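Long-range contacts in cell divisionFtsK/SpoIIIE (Thermomonospora curvata, PDB 4NH0), which is a multi-domain ATPase of the type VII (ESX) secretion system, which exports proteins such as EsxA and EsxB, and might be its translocase subunit: residues A[273-281]-A[292-303]; A[282-291]-A[515-523]. All blocks are in the same frame, centred on the assembly; numbering follows the deposited sequence.

Interaction 1. Residues A[273-281]-A[292-303]; sequences PQRNRLRVP and ELDIKESAQGGM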
ATOM      1  N   PRO A 273      48.421 -13.698  29.730  1.00 90.90           N
ATOM      2  CA  PRO A 273      49.346 -12.579  29.941  1.00 82.94           C
ATOM      3  C   PRO A 273      49.216 -11.528  28.844  1.00 87.71           C
ATOM      4  O   PRO A 273      48.698 -11.838  27.773  1.00 93.13           O
ATOM      5  CB  PRO A 273      50.721 -13.249  29.897  1.00 78.50           C
ATOM      6  CG  PRO A 273      50.462 -14.660  30.292  1.00 77.94           C
ATOM      7  CD  PRO A 273      49.119 -14.994  29.721  1.00 84.63           C
ATOM      8  N   GLN A 274      49.684 -10.311  29.111  1.00 99.77           N
ATOM      9  CA  GLN A 274      49.546  -9.204  28.167  1.00 90.28           C
ATOM     10  C   GLN A 274      50.119  -9.532  26.792  1.00 86.91           C
ATOM     11  O   GLN A 274      49.584  -9.099  25.773  1.00 91.92           O
ATOM     12  CB  GLN A 274      50.223  -7.944  28.715  1.00101.28           C
ATOM     13  CG  GLN A 274      49.581  -7.373  29.970  1.00126.77           C
ATOM     14  CD  GLN A 274      50.075  -8.039  31.239  1.00118.17           C
ATOM     15  OE1 GLN A 274      50.914  -8.938  31.195  1.00112.32           O
ATOM     16  NE2 GLN A 274      49.554  -7.600  32.378  1.00103.35           N
ATOM     17  N   ARG A 275      51.201 -10.301  26.766  1.00 85.70           N
ATOM     18  CA  ARG A 275      51.822 -10.680  25.504  1.00 88.77           C
ATOM     19  C   ARG A 275      51.012 -11.755  24.788  1.00 88.30           C
ATOM     20  O   ARG A 275      50.812 -11.688  23.576  1.00 91.71           O
ATOM     21  CB  ARG A 275      53.253 -11.173  25.727  1.00 79.94           C
ATOM     22  CG  ARG A 275      54.032 -11.345  24.435  1.00 91.48           C
ATOM     23  CD  ARG A 275      55.304 -12.148  24.633  1.00 79.14           C
ATOM     24  NE  ARG A 275      56.021 -12.321  23.373  1.00 82.71           N
ATOM     25  CZ  ARG A 275      57.031 -13.165  23.195  1.00 91.73           C
ATOM     26  NH1 ARG A 275      57.449 -13.926  24.196  1.00 93.22           N
ATOM     27  NH2 ARG A 275      57.621 -13.252  22.011  1.00 90.33           N
ATOM     28  N   ASN A 276      50.545 -12.742  25.545  1.00 80.67           N
ATOM     29  CA  ASN A 276      49.821 -13.871  24.971  1.00 82.53           C
ATOM     30  C   ASN A 276      48.391 -13.534  24.563  1.00 88.87           C
ATOM     31  O   ASN A 276      47.688 -14.374  24.002  1.00 81.34           O
ATOM     32  CB  ASN A 276      49.808 -15.042  25.954  1.00 86.92           C
ATOM     33  CG  ASN A 276      51.097 -15.834  25.930  1.00 89.22           C
ATOM     34  OD1 ASN A 276      51.185 -16.877  25.283  1.00 98.14           O
ATOM     35  ND2 ASN A 276      52.108 -15.342  26.635  1.00 96.83           N
ATOM     36  N   ARG A 277      47.957 -12.311  24.850  1.00 86.61           N
ATOM     37  CA  ARG A 277      46.643 -11.865  24.410  1.00 71.36           C
ATOM     38  C   ARG A 277      46.638 -11.679  22.900  1.00 75.89           C
ATOM     39  O   ARG A 277      47.527 -11.035  22.346  1.00 72.99           O
ATOM     40  CB  ARG A 277      46.240 -10.564  25.103  1.00 78.36           C
ATOM     41  CG  ARG A 277      45.978 -10.706  26.589  1.00 85.46           C
ATOM     42  CD  ARG A 277      45.270  -9.483  27.145  1.00 91.11           C
ATOM     43  NE  ARG A 277      45.097  -9.569  28.592  1.00116.65           N
ATOM     44  CZ  ARG A 277      45.823  -8.887  29.469  1.00118.24           C
ATOM     45  NH1 ARG A 277      46.769  -8.060  29.046  1.00101.80           N
ATOM     46  NH2 ARG A 277      45.601  -9.024  30.769  1.00131.93           N
ATOM     47  N   LEU A 278      45.637 -12.259  22.244  1.00 61.90           N
ATOM     48  CA  LEU A 278      45.489 -12.183  20.793  1.00 57.64           C
ATOM     49  C   LEU A 278      46.745 -12.661  20.074  1.00 63.28           C
ATOM     50  O   LEU A 278      47.088 -12.164  19.004  1.00 51.16           O
ATOM     51  CB  LEU A 278      45.138 -10.756  20.364  1.00 63.51           C
ATOM     52  CG  LEU A 278      43.653 -10.427  20.193  1.00 49.24           C
ATOM     53  CD1 LEU A 278      42.828 -10.930  21.364  1.00 51.33           C
ATOM     54  CD2 LEU A 278      43.464  -8.930  20.018  1.00 64.20           C
ATOM     55  N   ARG A 279      47.428 -13.628  20.679  1.00 69.16           N
ATOM     56  CA  ARG A 279      48.631 -14.210  20.100  1.00 63.62           C
ATOM     57  C   ARG A 279      48.510 -15.725  20.048  1.00 63.23           C
ATOM     58  O   ARG A 279      48.511 -16.394  21.080  1.00 64.74           O
ATOM     59  CB  ARG A 279      49.867 -13.805  20.902  1.00 71.38           C
ATOM     60  CG  ARG A 279      51.129 -14.556  20.514  1.00 65.41           C
ATOM     61  CD  ARG A 279      52.301 -14.160  21.393  1.00 68.44           C
ATOM     62  NE  ARG A 279      52.950 -12.939  20.927  1.00 71.38           N
ATOM     63  CZ  ARG A 279      54.100 -12.915  20.262  1.00 67.53           C
ATOM     64  NH1 ARG A 279      54.734 -14.047  19.987  1.00 63.76           N
ATOM     65  NH2 ARG A 279      54.621 -11.760  19.875  1.00 69.49           N
ATOM     66  N   VAL A 280      48.401 -16.261  18.838  1.00 55.16           N
ATOM     67  CA  VAL A 280      48.239 -17.695  18.645  1.00 58.72           C
ATOM     68  C   VAL A 280      49.221 -18.223  17.607  1.00 64.20           C
ATOM     69  O   VAL A 280      49.617 -17.495  16.697  1.00 57.31           O
ATOM     70  CB  VAL A 280      46.801 -18.040  18.209  1.00 60.98           C
ATOM     71  CG1 VAL A 280      45.824 -17.776  19.340  1.00 61.21           C
ATOM     72  CG2 VAL A 280      46.419 -17.248  16.971  1.00 55.34           C
ATOM     73  N   PRO A 281      49.632 -19.491  17.748  1.00 65.97           N
ATOM     74  CA  PRO A 281      50.510 -20.114  16.754  1.00 63.22           C
ATOM     75  C   PRO A 281      49.752 -20.475  15.482  1.00 61.12           C
ATOM     76  O   PRO A 281      48.597 -20.891  15.555  1.00 70.36           O
ATOM     77  CB  PRO A 281      51.009 -21.369  17.470  1.00 58.12           C
ATOM     78  CG  PRO A 281      49.917 -21.706  18.415  1.00 48.63           C
ATOM     79  CD  PRO A 281      49.367 -20.390  18.884  1.00 59.82           C
ATOM     80  N   GLU A 292      54.172 -17.552  15.913  1.00 75.86           N
ATOM     81  CA  GLU A 292      52.991 -16.937  16.500  1.00 65.02           C
ATOM     82  C   GLU A 292      52.595 -15.658  15.778  1.00 68.84           C
ATOM     83  O   GLU A 292      53.445 -14.923  15.279  1.00 53.88           O
ATOM     84  CB  GLU A 292      53.226 -16.642  17.982  1.00 69.81           C
ATOM     85  CG  GLU A 292      53.337 -17.879  18.852  1.00 78.77           C
ATOM     86  CD  GLU A 292      53.529 -17.542  20.315  1.00 86.92           C
ATOM     87  OE1 GLU A 292      54.322 -16.626  20.614  1.00 75.81           O
ATOM     88  OE2 GLU A 292      52.884 -18.190  21.166  1.00 77.95           O
ATOM     89  N   LEU A 293      51.293 -15.402  15.727  1.00 67.94           N
ATOM     90  CA  LEU A 293      50.774 -14.175  15.143  1.00 56.52           C
ATOM     91  C   LEU A 293      50.100 -13.330  16.217  1.00 62.08           C
ATOM     92  O   LEU A 293      49.100 -13.737  16.803  1.00 66.07           O
ATOM     93  CB  LEU A 293      49.795 -14.484  14.012  1.00 49.41           C
ATOM     94  CG  LEU A 293      49.188 -13.271  13.308  1.00 55.04           C
ATOM     95  CD1 LEU A 293      50.282 -12.336  12.826  1.00 53.53           C
ATOM     96  CD2 LEU A 293      48.311 -13.710  12.151  1.00 48.27           C
ATOM     97  N   ASP A 294      50.661 -12.152  16.471  1.00 76.87           N
ATOM     98  CA  ASP A 294      50.161 -11.259  17.507  1.00 70.86           C
ATOM     99  C   ASP A 294      49.534 -10.018  16.881  1.00 75.59           C
ATOM    100  O   ASP A 294      50.240  -9.127  16.424  1.00 90.64           O
ATOM    101  CB  ASP A 294      51.296 -10.866  18.454  1.00 71.61           C
ATOM    102  CG  ASP A 294      50.836  -9.970  19.581  1.00 78.61           C
ATOM    103  OD1 ASP A 294      50.749  -8.742  19.371  1.00 89.96           O
ATOM    104  OD2 ASP A 294      50.572 -10.493  20.683  1.00 90.49           O
ATOM    105  N   ILE A 295      48.206  -9.962  16.864  1.00 64.48           N
ATOM    106  CA  ILE A 295      47.508  -8.884  16.174  1.00 67.75           C
ATOM    107  C   ILE A 295      47.219  -7.686  17.073  1.00 64.67           C
ATOM    108  O   ILE A 295      46.409  -6.829  16.728  1.00 71.78           O
ATOM    109  CB  ILE A 295      46.181  -9.376  15.573  1.00 62.95           C
ATOM    110  CG1 ILE A 295      45.274  -9.935  16.668  1.00 61.01           C
ATOM    111  CG2 ILE A 295      46.439 -10.429  14.510  1.00 59.06           C
ATOM    112  CD1 ILE A 295      43.927 -10.396  16.164  1.00 48.67           C
ATOM    113  N   LYS A 296      47.880  -7.626  18.224  1.00 53.91           N
ATOM    114  CA  LYS A 296      47.749  -6.470  19.103  1.00 53.74           C
ATOM    115  C   LYS A 296      48.460  -5.270  18.498  1.00 58.02           C
ATOM    116  O   LYS A 296      49.309  -5.425  17.625  1.00 80.28           O
ATOM    117  CB  LYS A 296      48.319  -6.765  20.489  1.00 64.71           C
ATOM    118  CG  LYS A 296      47.595  -7.852  21.255  1.00 53.74           C
ATOM    119  CD  LYS A 296      48.189  -8.002  22.642  1.00 56.65           C
ATOM    120  CE  LYS A 296      49.649  -8.402  22.566  1.00 66.62           C
ATOM    121  NZ  LYS A 296      50.272  -8.509  23.911  1.00 91.36           N
ATOM    122  N   GLU A 297      48.116  -4.075  18.968  1.00 65.84           N
ATOM    123  CA  GLU A 297      48.771  -2.861  18.498  1.00 82.91           C
ATOM    124  C   GLU A 297      50.259  -2.901  18.823  1.00 92.88           C
ATOM    125  O   GLU A 297      50.681  -3.592  19.750  1.00 90.76           O
ATOM    126  CB  GLU A 297      48.126  -1.620  19.116  1.00 98.52           C
ATOM    127  CG  GLU A 297      48.108  -1.615  20.634  1.00111.69           C
ATOM    128  CD  GLU A 297      47.552  -0.324  21.205  1.00109.22           C
ATOM    129  OE1 GLU A 297      47.454   0.666  20.450  1.00105.72           O
ATOM    130  OE2 GLU A 297      47.212  -0.300  22.406  1.00 92.34           O
ATOM    131  N   SER A 298      51.048  -2.158  18.052  1.00 94.06           N
ATOM    132  CA  SER A 298      52.498  -2.151  18.211  1.00 87.94           C
ATOM    133  C   SER A 298      52.921  -1.642  19.585  1.00 89.49           C
ATOM    134  O   SER A 298      53.951  -2.053  20.118  1.00 88.41           O
ATOM    135  CB  SER A 298      53.144  -1.296  17.121  1.00 81.32           C
ATOM    136  OG  SER A 298      52.617   0.019  17.129  1.00 88.06           O
ATOM    137  N   ALA A 299      52.116  -0.753  20.155  1.00 87.63           N
ATOM    138  CA  ALA A 299      52.437  -0.136  21.435  1.00 80.88           C
ATOM    139  C   ALA A 299      52.261  -1.104  22.601  1.00 73.84           C
ATOM    140  O   ALA A 299      52.744  -0.848  23.704  1.00 64.83           O
ATOM    141  CB  ALA A 299      51.583   1.101  21.648  1.00 89.55           C
ATOM    142  N   GLN A 300      51.572  -2.212  22.356  1.00 79.31           N
ATOM    143  CA  GLN A 300      51.263  -3.163  23.417  1.00 92.66           C
ATOM    144  C   GLN A 300      51.990  -4.491  23.232  1.00 93.41           C
ATOM    145  O   GLN A 300      52.473  -5.083  24.196  1.00111.85           O
ATOM    146  CB  GLN A 300      49.754  -3.400  23.491  1.00 77.39           C
ATOM    147  CG  GLN A 300      49.320  -4.284  24.645  1.00 80.64           C
ATOM    148  CD  GLN A 300      47.814  -4.401  24.749  1.00 87.09           C
ATOM    149  OE1 GLN A 300      47.078  -3.776  23.986  1.00 74.89           O
ATOM    150  NE2 GLN A 300      47.347  -5.202  25.698  1.00104.89           N
ATOM    151  N   GLY A 301      52.062  -4.958  21.991  1.00 83.61           N
ATOM    152  CA  GLY A 301      52.723  -6.214  21.693  1.00 78.60           C
ATOM    153  C   GLY A 301      53.602  -6.118  20.465  1.00 80.05           C
ATOM    154  O   GLY A 301      54.799  -5.849  20.563  1.00 89.82           O
ATOM    155  N   GLY A 302      53.003  -6.337  19.300  1.00 71.14           N
ATOM    156  CA  GLY A 302      53.726  -6.253  18.048  1.00 83.88           C
ATOM    157  C   GLY A 302      52.846  -6.563  16.856  1.00 81.79           C
ATOM    158  O   GLY A 302      51.667  -6.872  17.012  1.00 75.25           O
ATOM    159  N   MET A 303      53.425  -6.457  15.664  1.00102.10           N
ATOM    160  CA  MET A 303      52.749  -6.788  14.409  1.00 98.74           C
ATOM    161  C   MET A 303      51.463  -5.995  14.168  1.00 94.24           C
ATOM    162  O   MET A 303      50.657  -6.363  13.319  1.00 77.13           O
ATOM    163  CB  MET A 303      52.462  -8.291  14.351  1.00 80.24           C
ATOM    164  CG  MET A 303      53.696  -9.129  14.055  1.00 84.50           C
ATOM    165  SD  MET A 303      53.398 -10.905  14.083  1.00 88.29           S
ATOM    166  CE  MET A 303      53.812 -11.289  15.780  1.00 77.62           C
TER
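Arg279 and Asp294 both carry CG anti to the backbone N (chi1 170° and -178°), and this brings the guanidinium alongside the Asp294 carboxylate. Glu292, with CG anti to its carbonyl carbon, reaches the same group from two residues earlier on its strand. The Arg279 chain bends at chi3, which turns its end toward Glu292. The setting is a beta hairpin, strands 279-284 and 290-294, at the edge of the first FtsK domain's sheet. Arg279 and Asp294 form a non-hydrogen-bonded pair, as do Pro281 and Glu292, and all four side chains lie on one face. Arg279 NH1 donates to Glu292 OE1 at 2.7 Å, a salt bridge. The oxygen lies close to the guanidinium plane, but the donor comes to its anti side, tilted out of the carboxylate plane. A second salt bridge, whose hydrogen bond is weak, runs from Arg279 NE to Asp294 OD2 at 3.4 Å. Two acidic groups thus probably restrain the rotation of the guanidinium. The NE of Arg275 lies over the centre of one face of that group.

Val280 and Leu293 form the hydrogen-bonded pair between them, with Leu293 N to Val280 O at 2.9 Å. Their side chains take the other face, where both pack on Leu324 of helix 317-329. Past the paired strands, Leu278 lies across Ile295 at about a right angle, CB to CG1 3.8 Å. Asp294 OD1 accepts from Lys296 N in an Asx turn, and the donor sits above the carboxylate plane. The backbone pairing ends with Ile295 N donating to Leu278 O at 3.3 Å.

Interaction 2. Residues A[282-291]-A[515-523]; sequences IGLDADGRPL and LVRFKAAYV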
ATOM      1  N   ILE A 282      50.395 -20.311  14.332  1.00 62.32           N
ATOM      2  CA  ILE A 282      49.773 -20.643  13.057  1.00 63.96           C
ATOM      3  C   ILE A 282      50.516 -21.780  12.367  1.00 68.86           C
ATOM      4  O   ILE A 282      50.005 -22.384  11.425  1.00 70.69           O
ATOM      5  CB  ILE A 282      49.722 -19.428  12.116  1.00 55.53           C
ATOM      6  CG1 ILE A 282      51.137 -18.965  11.766  1.00 63.70           C
ATOM      7  CG2 ILE A 282      48.927 -18.299  12.747  1.00 50.34           C
ATOM      8  CD1 ILE A 282      51.177 -17.750  10.867  1.00 63.91           C
ATOM      9  N   GLY A 283      51.722 -22.070  12.843  1.00 82.58           N
ATOM     10  CA  GLY A 283      52.534 -23.124  12.267  1.00 79.39           C
ATOM     11  C   GLY A 283      53.952 -23.133  12.802  1.00 72.38           C
ATOM     12  O   GLY A 283      54.244 -22.511  13.822  1.00 67.21           O
ATOM     13  N   LEU A 284      54.835 -23.842  12.106  1.00 67.18           N
ATOM     14  CA  LEU A 284      56.226 -23.974  12.524  1.00 60.46           C
ATOM     15  C   LEU A 284      57.165 -23.312  11.524  1.00 63.49           C
ATOM     16  O   LEU A 284      56.877 -23.281  10.330  1.00 71.00           O
ATOM     17  CB  LEU A 284      56.592 -25.449  12.683  1.00 51.65           C
ATOM     18  CG  LEU A 284      55.725 -26.267  13.638  1.00 53.17           C
ATOM     19  CD1 LEU A 284      55.970 -27.752  13.443  1.00 54.73           C
ATOM     20  CD2 LEU A 284      55.998 -25.867  15.075  1.00 61.57           C
ATOM     21  N   ASP A 285      58.288 -22.790  12.008  1.00 62.23           N
ATOM     22  CA  ASP A 285      59.280 -22.200  11.118  1.00 71.86           C
ATOM     23  C   ASP A 285      60.273 -23.254  10.640  1.00 71.30           C
ATOM     24  O   ASP A 285      60.012 -24.452  10.736  1.00 72.27           O
ATOM     25  CB  ASP A 285      60.014 -21.037  11.799  1.00 63.03           C
ATOM     26  CG  ASP A 285      60.714 -21.444  13.088  1.00 73.40           C
ATOM     27  OD1 ASP A 285      60.897 -22.653  13.336  1.00 79.90           O
ATOM     28  OD2 ASP A 285      61.093 -20.537  13.857  1.00 84.18           O
ATOM     29  N   ALA A 286      61.413 -22.800  10.131  1.00 74.22           N
ATOM     30  CA  ALA A 286      62.435 -23.702   9.616  1.00 78.39           C
ATOM     31  C   ALA A 286      63.093 -24.501  10.736  1.00 73.76           C
ATOM     32  O   ALA A 286      63.281 -25.711  10.617  1.00 77.62           O
ATOM     33  CB  ALA A 286      63.481 -22.922   8.839  1.00 77.98           C
ATOM     34  N   ASP A 287      63.440 -23.818  11.821  1.00 65.38           N
ATOM     35  CA  ASP A 287      64.139 -24.450  12.935  1.00 74.76           C
ATOM     36  C   ASP A 287      63.275 -25.483  13.648  1.00 72.63           C
ATOM     37  O   ASP A 287      63.779 -26.487  14.148  1.00 66.21           O
ATOM     38  CB  ASP A 287      64.611 -23.391  13.934  1.00 74.36           C
ATOM     39  CG  ASP A 287      65.688 -22.492  13.365  1.00 80.78           C
ATOM     40  OD1 ASP A 287      65.343 -21.444  12.783  1.00 93.35           O
ATOM     41  OD2 ASP A 287      66.882 -22.832  13.504  1.00 96.08           O
ATOM     42  N   GLY A 288      61.971 -25.234  13.691  1.00 69.47           N
ATOM     43  CA  GLY A 288      61.053 -26.120  14.382  1.00 59.77           C
ATOM     44  C   GLY A 288      60.258 -25.384  15.443  1.00 66.30           C
ATOM     45  O   GLY A 288      59.317 -25.929  16.017  1.00 60.72           O
ATOM     46  N   ARG A 289      60.645 -24.141  15.706  1.00 72.21           N
ATOM     47  CA  ARG A 289      59.919 -23.297  16.645  1.00 57.45           C
ATOM     48  C   ARG A 289      58.592 -22.859  16.046  1.00 59.58           C
ATOM     49  O   ARG A 289      58.517 -22.543  14.861  1.00 68.70           O
ATOM     50  CB  ARG A 289      60.751 -22.072  17.029  1.00 63.10           C
ATOM     51  CG  ARG A 289      61.888 -22.359  17.990  1.00 65.78           C
ATOM     52  CD  ARG A 289      62.648 -21.088  18.327  1.00 53.38           C
ATOM     53  NE  ARG A 289      63.610 -21.293  19.404  1.00 65.04           N
ATOM     54  CZ  ARG A 289      64.858 -21.712  19.222  1.00 87.87           C
ATOM     55  NH1 ARG A 289      65.297 -21.976  18.000  1.00 75.67           N
ATOM     56  NH2 ARG A 289      65.665 -21.871  20.261  1.00 76.28           N
ATOM     57  N   PRO A 290      57.534 -22.840  16.866  1.00 52.87           N
ATOM     58  CA  PRO A 290      56.226 -22.385  16.389  1.00 49.22           C
ATOM     59  C   PRO A 290      56.253 -20.915  15.989  1.00 54.91           C
ATOM     60  O   PRO A 290      56.983 -20.133  16.593  1.00 71.53           O
ATOM     61  CB  PRO A 290      55.314 -22.611  17.599  1.00 50.48           C
ATOM     62  CG  PRO A 290      56.231 -22.600  18.771  1.00 44.33           C
ATOM     63  CD  PRO A 290      57.504 -23.219  18.287  1.00 55.07           C
ATOM     64  N   LEU A 291      55.476 -20.550  14.977  1.00 53.71           N
ATOM     65  CA  LEU A 291      55.383 -19.157  14.567  1.00 59.88           C
ATOM     66  C   LEU A 291      54.073 -18.555  15.049  1.00 69.86           C
ATOM     67  O   LEU A 291      52.995 -18.991  14.648  1.00 76.00           O
ATOM     68  CB  LEU A 291      55.499 -19.021  13.049  1.00 63.04           C
ATOM     69  CG  LEU A 291      55.450 -17.579  12.539  1.00 60.72           C
ATOM     70  CD1 LEU A 291      56.577 -16.760  13.150  1.00 70.12           C
ATOM     71  CD2 LEU A 291      55.517 -17.534  11.028  1.00 56.04           C
ATOM     72  N   LEU A 515      62.024 -11.792   6.944  1.00 86.92           N
ATOM     73  CA  LEU A 515      60.972 -12.745   6.619  1.00 81.90           C
ATOM     74  C   LEU A 515      61.142 -14.005   7.447  1.00 79.28           C
ATOM     75  O   LEU A 515      62.255 -14.359   7.834  1.00 87.25           O
ATOM     76  CB  LEU A 515      60.980 -13.109   5.131  1.00 80.16           C
ATOM     77  CG  LEU A 515      60.532 -12.079   4.096  1.00 86.44           C
ATOM     78  CD1 LEU A 515      61.711 -11.256   3.596  1.00102.19           C
ATOM     79  CD2 LEU A 515      59.811 -12.757   2.942  1.00 84.34           C
ATOM     80  N   VAL A 516      60.034 -14.678   7.723  1.00 64.73           N
ATOM     81  CA  VAL A 516      60.080 -15.958   8.411  1.00 70.03           C
ATOM     82  C   VAL A 516      59.232 -16.968   7.657  1.00 68.66           C
ATOM     83  O   VAL A 516      58.007 -16.965   7.771  1.00 75.43           O
ATOM     84  CB  VAL A 516      59.581 -15.851   9.865  1.00 60.68           C
ATOM     85  CG1 VAL A 516      59.656 -17.205  10.549  1.00 73.89           C
ATOM     86  CG2 VAL A 516      60.391 -14.822  10.636  1.00 66.15           C
ATOM     87  N   ARG A 517      59.878 -17.821   6.869  1.00 65.23           N
ATOM     88  CA  ARG A 517      59.154 -18.870   6.171  1.00 70.24           C
ATOM     89  C   ARG A 517      58.628 -19.879   7.174  1.00 70.82           C
ATOM     90  O   ARG A 517      59.351 -20.309   8.073  1.00 67.50           O
ATOM     91  CB  ARG A 517      60.031 -19.573   5.133  1.00 75.38           C
ATOM     92  CG  ARG A 517      59.369 -20.817   4.554  1.00 78.42           C
ATOM     93  CD  ARG A 517      60.030 -21.305   3.280  1.00 83.81           C
ATOM     94  NE  ARG A 517      59.423 -22.552   2.822  1.00 95.07           N
ATOM     95  CZ  ARG A 517      59.750 -23.176   1.696  1.00111.23           C
ATOM     96  NH1 ARG A 517      60.681 -22.670   0.900  1.00102.29           N
ATOM     97  NH2 ARG A 517      59.142 -24.307   1.363  1.00113.16           N
ATOM     98  N   PHE A 518      57.364 -20.246   7.020  1.00 72.45           N
ATOM     99  CA  PHE A 518      56.735 -21.191   7.925  1.00 64.66           C
ATOM    100  C   PHE A 518      55.906 -22.205   7.164  1.00 64.94           C
ATOM    101  O   PHE A 518      55.855 -22.188   5.935  1.00 67.67           O
ATOM    102  CB  PHE A 518      55.852 -20.461   8.935  1.00 65.57           C
ATOM    103  CG  PHE A 518      54.647 -19.802   8.321  1.00 76.65           C
ATOM    104  CD1 PHE A 518      53.416 -20.436   8.322  1.00 72.08           C
ATOM    105  CD2 PHE A 518      54.747 -18.548   7.745  1.00 65.07           C
ATOM    106  CE1 PHE A 518      52.311 -19.832   7.758  1.00 57.47           C
ATOM    107  CE2 PHE A 518      53.645 -17.939   7.181  1.00 58.09           C
ATOM    108  CZ  PHE A 518      52.425 -18.582   7.188  1.00 71.72           C
ATOM    109  N   LYS A 519      55.251 -23.084   7.909  1.00 59.48           N
ATOM    110  CA  LYS A 519      54.297 -24.001   7.316  1.00 72.29           C
ATOM    111  C   LYS A 519      53.077 -24.126   8.215  1.00 81.42           C
ATOM    112  O   LYS A 519      53.174 -24.590   9.351  1.00 73.51           O
ATOM    113  CB  LYS A 519      54.931 -25.365   7.074  1.00 70.21           C
ATOM    114  CG  LYS A 519      54.174 -26.146   6.041  1.00 89.99           C
ATOM    115  CD  LYS A 519      54.888 -27.390   5.594  1.00115.64           C
ATOM    116  CE  LYS A 519      54.098 -28.009   4.469  1.00115.30           C
ATOM    117  NZ  LYS A 519      52.643 -27.856   4.734  1.00112.12           N
ATOM    118  N   ALA A 520      51.929 -23.703   7.698  1.00 70.62           N
ATOM    119  CA  ALA A 520      50.710 -23.619   8.491  1.00 68.52           C
ATOM    120  C   ALA A 520      50.231 -24.979   8.984  1.00 68.94           C
ATOM    121  O   ALA A 520      50.407 -25.995   8.314  1.00 79.27           O
ATOM    122  CB  ALA A 520      49.613 -22.941   7.688  1.00 72.92           C
ATOM    123  N   ALA A 521      49.627 -24.983  10.167  1.00 67.92           N
ATOM    124  CA  ALA A 521      49.008 -26.182  10.710  1.00 71.86           C
ATOM    125  C   ALA A 521      47.640 -26.380  10.076  1.00 81.88           C
ATOM    126  O   ALA A 521      47.119 -25.476   9.423  1.00 84.41           O
ATOM    127  CB  ALA A 521      48.889 -26.085  12.221  1.00 72.35           C
ATOM    128  N   TYR A 522      47.056 -27.558  10.264  1.00 87.33           N
ATOM    129  CA  TYR A 522      45.742 -27.838   9.701  1.00 89.15           C
ATOM    130  C   TYR A 522      44.728 -28.168  10.789  1.00 85.42           C
ATOM    131  O   TYR A 522      45.095 -28.545  11.901  1.00 83.45           O
ATOM    132  CB  TYR A 522      45.820 -28.981   8.687  1.00100.33           C
ATOM    133  CG  TYR A 522      46.252 -30.312   9.263  1.00119.08           C
ATOM    134  CD1 TYR A 522      45.316 -31.219   9.747  1.00115.10           C
ATOM    135  CD2 TYR A 522      47.593 -30.668   9.311  1.00130.27           C
ATOM    136  CE1 TYR A 522      45.704 -32.436  10.270  1.00111.46           C
ATOM    137  CE2 TYR A 522      47.991 -31.885   9.833  1.00137.52           C
ATOM    138  CZ  TYR A 522      47.042 -32.765  10.309  1.00124.39           C
ATOM    139  OH  TYR A 522      47.433 -33.977  10.829  1.00122.30           O
ATOM    140  N   VAL A 523      43.450 -28.019  10.457  1.00 95.64           N
ATOM    141  CA  VAL A 523      42.368 -28.305  11.390  1.00 91.65           C
ATOM    142  C   VAL A 523      41.284 -29.144  10.722  1.00 91.93           C
ATOM    143  O   VAL A 523      40.326 -29.567  11.367  1.00 91.80           O
ATOM    144  CB  VAL A 523      41.735 -27.012  11.938  1.00 84.44           C
ATOM    145  CG1 VAL A 523      42.713 -26.281  12.841  1.00 72.94           C
ATOM    146  CG2 VAL A 523      41.286 -26.117  10.795  1.00 81.87           C
TER
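Phe518 is met by two aliphatic side chains of the hairpin. Ile282 CD1 sits over one face of the ring in a CH-pi contact, 4.2 Å from the centroid. Leu291 CD2 comes to the ring obliquely, 3.5 Å from Phe518 CD2. Phe518 holds CG between its backbone N and carbonyl carbon (chi1 67°), which directs the ring toward both. Beside it, Leu291 CD1 touches Val516 CG1 at 4.1 Å. An alanine at Phe518 is likely to leave a gap beside Ile282 CD1 and Leu291 CD2, with both ends less restrained.

Antiparallel backbone bonds set this register. Lys519 N donates to Leu284 O at 2.9 Å, and Leu284 N returns a weak bond to Lys519 O. Ala521 N donates to Ile282 O, also at 2.9 Å. Gly283 faces Ala520 closely, where a side chain would clash with the Lys519 carbonyl.

Strand 518-520 lies between strands 279-284 and 505-510 in the mixed sheet of this P-loop NTPase-type domain. Phe518 and Ala520 bond through their backbones to Gly506 and Gly504. Ala520 packs on Leu320 of helix 317-329, near the predicted ATP-site residue Gly316. Backbone hydrogen bonds set the strand alignment, while apolar side chains pack on one side of it.

Interactions 1 and 2 have centres about 17 Å apart and share strands 279-284 and 290-294. Interaction 1 joins these two strands to each other. Interaction 2 adds strand 518-520 on the inner side of strand 279-284, leaving 290-294 outermost within the chain. The contacts touch by packing, Leu293 CB to Ile282 CG2 at 4.1 Å. Along the chain their segments alternate: 273-281, 282-291, 292-303, then 515-523 more than 200 residues later. The late strand, last of its sheet in chain order, returns beside the opening hairpin. Both contacts also border helix 317-329, whose first residues belong to the predicted ATP-binding site, so this edge of the sheet packs against the helix of the predicted nucleotide site.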